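Local coordinates for protein Orf34 (Pseudomonas syringae pv. syringae, PDB 5KLP) that acetylates serine and threonine residues of host proteins and impairs the host microtubule network by acetylating tubulin, as a YopJ-family effector with inositol hexakisphosphate as cofactor, at residues Ala253-Val258 with Arg276-Met281. The protein carries 10 engineered substitutions. Numbering follows the deposited sequence.
Sequences ADVLPV and RPDGRM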
ATOM      1  N   ALA A 253      -3.732  -8.804  -8.002  1.00 17.83           N
ATOM      2  CA  ALA A 253      -4.958  -9.603  -8.027  1.00 21.83           C
ATOM      3  C   ALA A 253      -4.687 -11.104  -8.064  1.00 19.27           C
ATOM      4  O   ALA A 253      -5.533 -11.891  -7.645  1.00 20.28           O
ATOM      5  CB  ALA A 253      -5.828  -9.211  -9.209  1.00 20.28           C
ATOM      6  N   ASP A 254      -3.514 -11.500  -8.553  1.00 19.88           N
ATOM      7  CA  ASP A 254      -3.179 -12.920  -8.642  1.00 22.59           C
ATOM      8  C   ASP A 254      -2.816 -13.545  -7.301  1.00 26.80           C
ATOM      9  O   ASP A 254      -3.029 -14.737  -7.110  1.00 23.40           O
ATOM     10  CB  ASP A 254      -2.028 -13.142  -9.631  1.00 22.68           C
ATOM     11  CG  ASP A 254      -2.466 -12.971 -11.074  1.00 25.59           C
ATOM     12  OD1 ASP A 254      -3.641 -13.271 -11.374  1.00 27.09           O
ATOM     13  OD2 ASP A 254      -1.654 -12.527 -11.906  1.00 23.88           O
ATOM     14  N   VAL A 255      -2.282 -12.750  -6.376  1.00 18.41           N
ATOM     15  CA  VAL A 255      -1.736 -13.310  -5.140  1.00 22.99           C
ATOM     16  C   VAL A 255      -2.239 -12.667  -3.842  1.00 21.79           C
ATOM     17  O   VAL A 255      -1.952 -13.167  -2.760  1.00 24.66           O
ATOM     18  CB  VAL A 255      -0.193 -13.231  -5.136  1.00 25.25           C
ATOM     19  CG1 VAL A 255       0.388 -14.057  -6.274  1.00 28.06           C
ATOM     20  CG2 VAL A 255       0.270 -11.791  -5.236  1.00 23.59           C
ATOM     21  N   LEU A 256      -2.963 -11.558  -3.950  1.00 18.49           N
ATOM     22  CA  LEU A 256      -3.470 -10.843  -2.777  1.00 18.78           C
ATOM     23  C   LEU A 256      -4.996 -10.884  -2.761  1.00 23.42           C
ATOM     24  O   LEU A 256      -5.616 -11.033  -3.807  1.00 19.78           O
ATOM     25  CB  LEU A 256      -2.985  -9.393  -2.784  1.00 18.93           C
ATOM     26  CG  LEU A 256      -1.476  -9.151  -2.751  1.00 22.34           C
ATOM     27  CD1 LEU A 256      -1.180  -7.646  -2.822  1.00 22.77           C
ATOM     28  CD2 LEU A 256      -0.870  -9.764  -1.499  1.00 22.08           C
ATOM     29  N   PRO A 257      -5.605 -10.741  -1.571  1.00 22.55           N
ATOM     30  CA  PRO A 257      -7.067 -10.700  -1.459  1.00 23.09           C
ATOM     31  C   PRO A 257      -7.666  -9.415  -2.022  1.00 21.58           C
ATOM     32  O   PRO A 257      -6.956  -8.426  -2.202  1.00 20.34           O
ATOM     33  CB  PRO A 257      -7.311 -10.763   0.052  1.00 27.84           C
ATOM     34  CG  PRO A 257      -6.006 -11.066   0.678  1.00 31.52           C
ATOM     35  CD  PRO A 257      -4.943 -10.651  -0.261  1.00 22.01           C
ATOM     36  N   VAL A 258      -8.971  -9.432  -2.274  1.00 22.14           N
ATOM     37  CA  VAL A 258      -9.671  -8.300  -2.883  1.00 24.77           C
ATOM     38  C   VAL A 258      -9.538  -7.022  -2.039  1.00 23.19           C
ATOM     39  O   VAL A 258      -9.653  -5.907  -2.555  1.00 21.99           O
ATOM     40  CB  VAL A 258     -11.166  -8.640  -3.112  1.00 24.54           C
ATOM     41  CG1 VAL A 258     -11.895  -8.841  -1.777  1.00 22.82           C
ATOM     42  CG2 VAL A 258     -11.843  -7.576  -3.976  1.00 20.21           C
ATOM     43  N   ARG A 276     -12.523 -11.817 -13.804  1.00 35.06           N
ATOM     44  CA  ARG A 276     -11.536 -12.882 -13.718  1.00 32.92           C
ATOM     45  C   ARG A 276     -12.211 -14.204 -13.361  1.00 39.50           C
ATOM     46  O   ARG A 276     -13.020 -14.268 -12.438  1.00 46.94           O
ATOM     47  CB  ARG A 276     -10.438 -12.523 -12.706  1.00 35.79           C
ATOM     48  CG  ARG A 276      -9.625 -11.287 -13.118  1.00 39.84           C
ATOM     49  CD  ARG A 276      -8.699 -10.777 -12.001  1.00 44.66           C
ATOM     50  NE  ARG A 276      -7.468 -11.557 -11.936  1.00 50.35           N
ATOM     51  CZ  ARG A 276      -7.269 -12.534 -11.061  1.00 47.25           C
ATOM     52  NH1 ARG A 276      -8.227 -12.828 -10.186  1.00 51.02           N
ATOM     53  NH2 ARG A 276      -6.130 -13.220 -11.063  1.00 32.89           N
ATOM     54  N   PRO A 277     -11.890 -15.259 -14.121  1.00 34.38           N
ATOM     55  CA  PRO A 277     -12.452 -16.609 -14.000  1.00 42.22           C
ATOM     56  C   PRO A 277     -12.362 -17.185 -12.591  1.00 40.21           C
ATOM     57  O   PRO A 277     -13.275 -17.901 -12.179  1.00 39.25           O
ATOM     58  CB  PRO A 277     -11.601 -17.430 -14.970  1.00 41.04           C
ATOM     59  CG  PRO A 277     -11.163 -16.450 -15.989  1.00 42.57           C
ATOM     60  CD  PRO A 277     -10.950 -15.154 -15.247  1.00 33.25           C
ATOM     61  N   ASP A 278     -11.281 -16.894 -11.872  1.00 37.16           N
ATOM     62  CA  ASP A 278     -11.099 -17.477 -10.546  1.00 41.23           C
ATOM     63  C   ASP A 278     -12.064 -16.870  -9.522  1.00 32.22           C
ATOM     64  O   ASP A 278     -12.160 -17.347  -8.398  1.00 33.26           O
ATOM     65  CB  ASP A 278      -9.645 -17.312 -10.075  1.00 47.85           C
ATOM     66  CG  ASP A 278      -9.227 -15.853  -9.920  1.00 60.11           C
ATOM     67  OD1 ASP A 278     -10.020 -14.949 -10.253  1.00 66.61           O
ATOM     68  OD2 ASP A 278      -8.090 -15.610  -9.461  1.00 63.61           O
ATOM     69  N   GLY A 279     -12.768 -15.814  -9.920  1.00 31.04           N
ATOM     70  CA  GLY A 279     -13.766 -15.169  -9.080  1.00 30.92           C
ATOM     71  C   GLY A 279     -13.234 -14.522  -7.811  1.00 33.30           C
ATOM     72  O   GLY A 279     -14.006 -14.060  -6.965  1.00 28.94           O
ATOM     73  N   ARG A 280     -11.916 -14.470  -7.664  1.00 32.86           N
ATOM     74  CA  ARG A 280     -11.339 -14.028  -6.397  1.00 33.30           C
ATOM     75  C   ARG A 280     -11.562 -12.549  -6.114  1.00 24.80           C
ATOM     76  O   ARG A 280     -11.558 -12.130  -4.954  1.00 25.52           O
ATOM     77  CB  ARG A 280      -9.847 -14.356  -6.363  1.00 39.16           C
ATOM     78  CG  ARG A 280      -9.566 -15.818  -5.977  1.00 43.68           C
ATOM     79  CD  ARG A 280      -8.082 -16.165  -6.007  1.00 44.55           C
ATOM     80  NE  ARG A 280      -7.264 -15.169  -5.324  1.00 51.47           N
ATOM     81  CZ  ARG A 280      -6.524 -14.263  -5.956  1.00 54.60           C
ATOM     82  NH1 ARG A 280      -6.499 -14.244  -7.286  1.00 61.11           N
ATOM     83  NH2 ARG A 280      -5.809 -13.384  -5.267  1.00 46.21           N
HETATM   84  N   MSE A 281     -11.777 -11.758  -7.158  1.00 26.43           N
HETATM   85  CA  MSE A 281     -11.988 -10.324  -6.984  1.00 29.47           C
HETATM   86  C   MSE A 281     -13.472  -9.961  -7.017  1.00 29.85           C
HETATM   87  O   MSE A 281     -13.823  -8.783  -6.990  1.00 27.33           O
HETATM   88  CB  MSE A 281     -11.251  -9.539  -8.070  1.00 23.25           C
HETATM   89  CG  MSE A 281      -9.747  -9.747  -8.112  1.00 22.97           C
HETATM   90 SE   MSE A 281      -8.863  -9.000  -6.527  1.00 34.40          SE
HETATM   91  CE  MSE A 281      -8.293 -10.694  -5.709  1.00 22.24           C
TER
HETATM   92  O   HOH W   1     -10.039 -12.051  -2.135  1.00 30.32           O
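Arg280 reaches across to the backbone carbonyl of Ala253 in the short helix 252-255 and puts both terminal nitrogens on that one oxygen. NH1 donates to Ala253 O at 2.6 Å, lying in the carbonyl plane, while NH2 adds a weak bond to the same atom. A bend at chi3 (47°) in the Arg280 chain turns the guanidinium edge to this carbonyl. Leu256 O also sits at that edge, 2.8 Å from Arg280 NH2, but the angle is too poor for a hydrogen bond. The methyl CE of selenomethionine Met281 lies over one guanidinium face, 3.6 Å above the plane and offset toward its rim. Its SE rests 4.1 Å from Ala253 CB and equally far from Val258 CB, so the selenium sits against both of these side chains. Farther along, Arg276 forms a salt bridge through NH2 to Asp254 OD1, with the carboxylate and guanidinium planes 51° apart; the hydrogen bond within it is weak. Asp254 OD2 turns to Arg228 and Ser225. Asp278 ties the two arginines together: its OD2 takes Arg280 NH1 at 3.0 Å on the syn side, 28° out of the carboxylate plane, and Arg276 NH1 also bridges to this carboxylate. Asp278 OD1 accepts from Arg280 N in an Asx turn that overlaps the type I turn closed by Gly279 N to Arg276 O. One water spans Val258 N and Arg280 O. The arrangement is a four-residue salt-bridge network joining the loop after helix 267-274 to the chain leaving edge strand 248-251 of the acetyltransferase sheet, with the side chain of Val258 about 9 Å from the bound inositol hexakisphosphate.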